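PDB 1XI6: extragenic suppressor from Pyrococcus furiosus, which catalyses the hydrolysis of fructose 1,6-bisphosphate to fructose 6-phosphate and phosphate with magnesium as cofactor, and acts weakly on inositol 1-phosphate. Local coordinates for residues I120-Y125 with G214-K219. Numbering follows the deposited sequence.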
ATOM      1  N   ILE A 120      -6.832  -5.492  11.437  1.00 50.00           N
ATOM      2  CA  ILE A 120      -7.195  -4.607  12.557  1.00 50.00           C
ATOM      3  C   ILE A 120      -6.572  -3.210  12.467  1.00 50.00           C
ATOM      4  O   ILE A 120      -7.039  -2.286  13.129  1.00 50.00           O
ATOM      5  CB  ILE A 120      -6.882  -5.228  13.959  1.00 50.00           C
ATOM      6  CG1 ILE A 120      -5.381  -5.510  14.139  1.00 50.00           C
ATOM      7  CG2 ILE A 120      -7.728  -6.483  14.196  1.00 50.00           C
ATOM      8  CD1 ILE A 120      -4.894  -5.310  15.572  1.00 50.00           C
ATOM      9  N   TYR A 121      -5.525  -3.073  11.652  1.00 50.00           N
ATOM     10  CA  TYR A 121      -4.763  -1.829  11.530  1.00 50.00           C
ATOM     11  C   TYR A 121      -3.908  -1.842  10.279  1.00 50.00           C
ATOM     12  O   TYR A 121      -3.249  -2.842   9.966  1.00 50.00           O
ATOM     13  CB  TYR A 121      -3.855  -1.634  12.745  1.00 50.00           C
ATOM     14  CG  TYR A 121      -3.350  -0.225  12.948  1.00 50.00           C
ATOM     15  CD1 TYR A 121      -1.998   0.022  13.131  1.00 50.00           C
ATOM     16  CD2 TYR A 121      -4.226   0.860  12.972  1.00 50.00           C
ATOM     17  CE1 TYR A 121      -1.521   1.308  13.336  1.00 50.00           C
ATOM     18  CE2 TYR A 121      -3.758   2.158  13.172  1.00 50.00           C
ATOM     19  CZ  TYR A 121      -2.406   2.370  13.351  1.00 50.00           C
ATOM     20  OH  TYR A 121      -1.942   3.644  13.548  1.00 50.00           O
ATOM     21  N   ALA A 122      -3.934  -0.725   9.562  1.00 50.00           N
ATOM     22  CA  ALA A 122      -3.086  -0.535   8.398  1.00 50.00           C
ATOM     23  C   ALA A 122      -2.654   0.917   8.355  1.00 50.00           C
ATOM     24  O   ALA A 122      -3.427   1.805   8.697  1.00 50.00           O
ATOM     25  CB  ALA A 122      -3.811  -0.934   7.119  1.00 50.00           C
ATOM     26  N   ILE A 123      -1.406   1.145   7.960  1.00 50.00           N
ATOM     27  CA  ILE A 123      -0.888   2.497   7.772  1.00 50.00           C
ATOM     28  C   ILE A 123      -0.150   2.664   6.446  1.00 50.00           C
ATOM     29  O   ILE A 123       0.465   1.729   5.937  1.00 50.00           O
ATOM     30  CB  ILE A 123       0.043   2.952   8.919  1.00 50.00           C
ATOM     31  CG1 ILE A 123       1.300   2.080   8.972  1.00 50.00           C
ATOM     32  CG2 ILE A 123      -0.703   2.949  10.253  1.00 50.00           C
ATOM     33  CD1 ILE A 123       2.584   2.863   9.073  1.00 50.00           C
ATOM     34  N   ILE A 124      -0.241   3.864   5.888  1.00 50.00           N
ATOM     35  CA  ILE A 124       0.623   4.285   4.804  1.00 50.00           C
ATOM     36  C   ILE A 124       1.180   5.636   5.201  1.00 50.00           C
ATOM     37  O   ILE A 124       0.426   6.565   5.479  1.00 50.00           O
ATOM     38  CB  ILE A 124      -0.112   4.335   3.456  1.00 50.00           C
ATOM     39  CG1 ILE A 124      -0.413   2.916   2.987  1.00 50.00           C
ATOM     40  CG2 ILE A 124       0.738   5.044   2.404  1.00 50.00           C
ATOM     41  CD1 ILE A 124      -1.456   2.806   1.937  1.00 50.00           C
ATOM     42  N   TYR A 125       2.503   5.729   5.265  1.00 50.00           N
ATOM     43  CA  TYR A 125       3.146   7.014   5.466  1.00 50.00           C
ATOM     44  C   TYR A 125       3.801   7.496   4.175  1.00 50.00           C
ATOM     45  O   TYR A 125       4.571   6.765   3.552  1.00 50.00           O
ATOM     46  CB  TYR A 125       4.148   6.993   6.629  1.00 50.00           C
ATOM     47  CG  TYR A 125       4.788   8.345   6.870  1.00 50.00           C
ATOM     48  CD1 TYR A 125       6.120   8.574   6.541  1.00 50.00           C
ATOM     49  CD2 TYR A 125       4.047   9.410   7.406  1.00 50.00           C
ATOM     50  CE1 TYR A 125       6.706   9.831   6.750  1.00 50.00           C
ATOM     51  CE2 TYR A 125       4.626  10.671   7.616  1.00 50.00           C
ATOM     52  CZ  TYR A 125       5.952  10.873   7.286  1.00 50.00           C
ATOM     53  OH  TYR A 125       6.533  12.101   7.498  1.00 50.00           O
ATOM     54  N   GLY A 214      -3.072  -0.643   1.515  1.00 50.00           N
ATOM     55  CA  GLY A 214      -3.835   0.241   0.646  1.00 50.00           C
ATOM     56  C   GLY A 214      -5.268  -0.193   0.400  1.00 50.00           C
ATOM     57  O   GLY A 214      -6.142   0.661   0.231  1.00 50.00           O
ATOM     58  N   THR A 215      -5.507  -1.509   0.363  1.00 50.00           N
ATOM     59  CA  THR A 215      -6.868  -2.065   0.289  1.00 50.00           C
ATOM     60  C   THR A 215      -7.647  -1.744   1.560  1.00 50.00           C
ATOM     61  O   THR A 215      -8.770  -1.246   1.502  1.00 50.00           O
ATOM     62  CB  THR A 215      -6.872  -3.597   0.110  1.00 50.00           C
ATOM     63  OG1 THR A 215      -6.171  -3.951  -1.084  1.00 50.00           O
ATOM     64  N   ILE A 216      -7.034  -2.025   2.706  1.00 50.00           N
ATOM     65  CA  ILE A 216      -7.674  -1.813   3.991  1.00 50.00           C
ATOM     66  C   ILE A 216      -8.076  -0.348   4.129  1.00 50.00           C
ATOM     67  O   ILE A 216      -9.234  -0.060   4.439  1.00 50.00           O
ATOM     68  CB  ILE A 216      -6.785  -2.288   5.161  1.00 50.00           C
ATOM     69  CG1 ILE A 216      -6.518  -3.788   5.028  1.00 50.00           C
ATOM     70  CG2 ILE A 216      -7.428  -1.963   6.505  1.00 50.00           C
ATOM     71  CD1 ILE A 216      -5.300  -4.284   5.783  1.00 50.00           C
ATOM     72  N   ILE A 217      -7.133   0.561   3.871  1.00 50.00           N
ATOM     73  CA  ILE A 217      -7.372   2.009   3.995  1.00 50.00           C
ATOM     74  C   ILE A 217      -8.465   2.480   3.020  1.00 50.00           C
ATOM     75  O   ILE A 217      -9.370   3.213   3.414  1.00 50.00           O
ATOM     76  CB  ILE A 217      -6.045   2.829   3.881  1.00 50.00           C
ATOM     77  CG1 ILE A 217      -5.160   2.559   5.111  1.00 50.00           C
ATOM     78  CG2 ILE A 217      -6.317   4.320   3.743  1.00 50.00           C
ATOM     79  CD1 ILE A 217      -3.677   2.862   4.953  1.00 50.00           C
ATOM     80  N   ALA A 218      -8.391   2.033   1.769  1.00 50.00           N
ATOM     81  CA  ALA A 218      -9.378   2.402   0.756  1.00 50.00           C
ATOM     82  C   ALA A 218     -10.767   1.840   1.063  1.00 50.00           C
ATOM     83  O   ALA A 218     -11.762   2.568   0.950  1.00 50.00           O
ATOM     84  CB  ALA A 218      -8.921   1.974  -0.624  1.00 50.00           C
ATOM     85  N   LYS A 219     -10.836   0.563   1.455  1.00 50.00           N
ATOM     86  CA  LYS A 219     -12.120  -0.067   1.788  1.00 50.00           C
ATOM     87  C   LYS A 219     -12.781   0.698   2.927  1.00 50.00           C
ATOM     88  O   LYS A 219     -13.962   1.028   2.839  1.00 50.00           O
ATOM     89  CB  LYS A 219     -11.968  -1.560   2.128  1.00 50.00           C
TER
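Ile217 reaches from the helix onto the strand with its CD1 methyl, which lies against both the backbone and the side chain of Ile124, 3.7 Å from its N and 3.7 Å from its CD1. The two isoleucine side chains slant across one another, and Ile217 CD1 also lies against Ile124 CG1. In Ile124, CG1 is anti to the carbonyl carbon (chi1 -71°), and the branch it carries runs out to the helix, where CD1 rests 3.7 Å from CA of Gly214; here a methyl meets bare backbone. Ala122, two residues earlier and on the same face of the strand, offers a single methyl: CB touches CB and CG2 of Ile216, both at 3.8 Å, and packs more distantly on Ile217 CG1. In this tight part the side chains that meet are all apolar, the methyl of Ile217 also lies against strand backbone, and every touching residue is buried. Beyond Ala122 the contact thins out: Ile120, partly exposed, points off the helix. On the strand's other face, Ile123 and Tyr125 pack on helix 11-28. The strand and helix axes cross at -102°, 7.6 Å apart. Ile124 lies about 6 Å, side chain to side chain, from Asp95, a probable substrate-binding residue. The arrangement, a sheet strand sandwiched between helices 11-28 and 208-219, belongs to the layered alpha/beta core of the inositol monophosphatase superfamily.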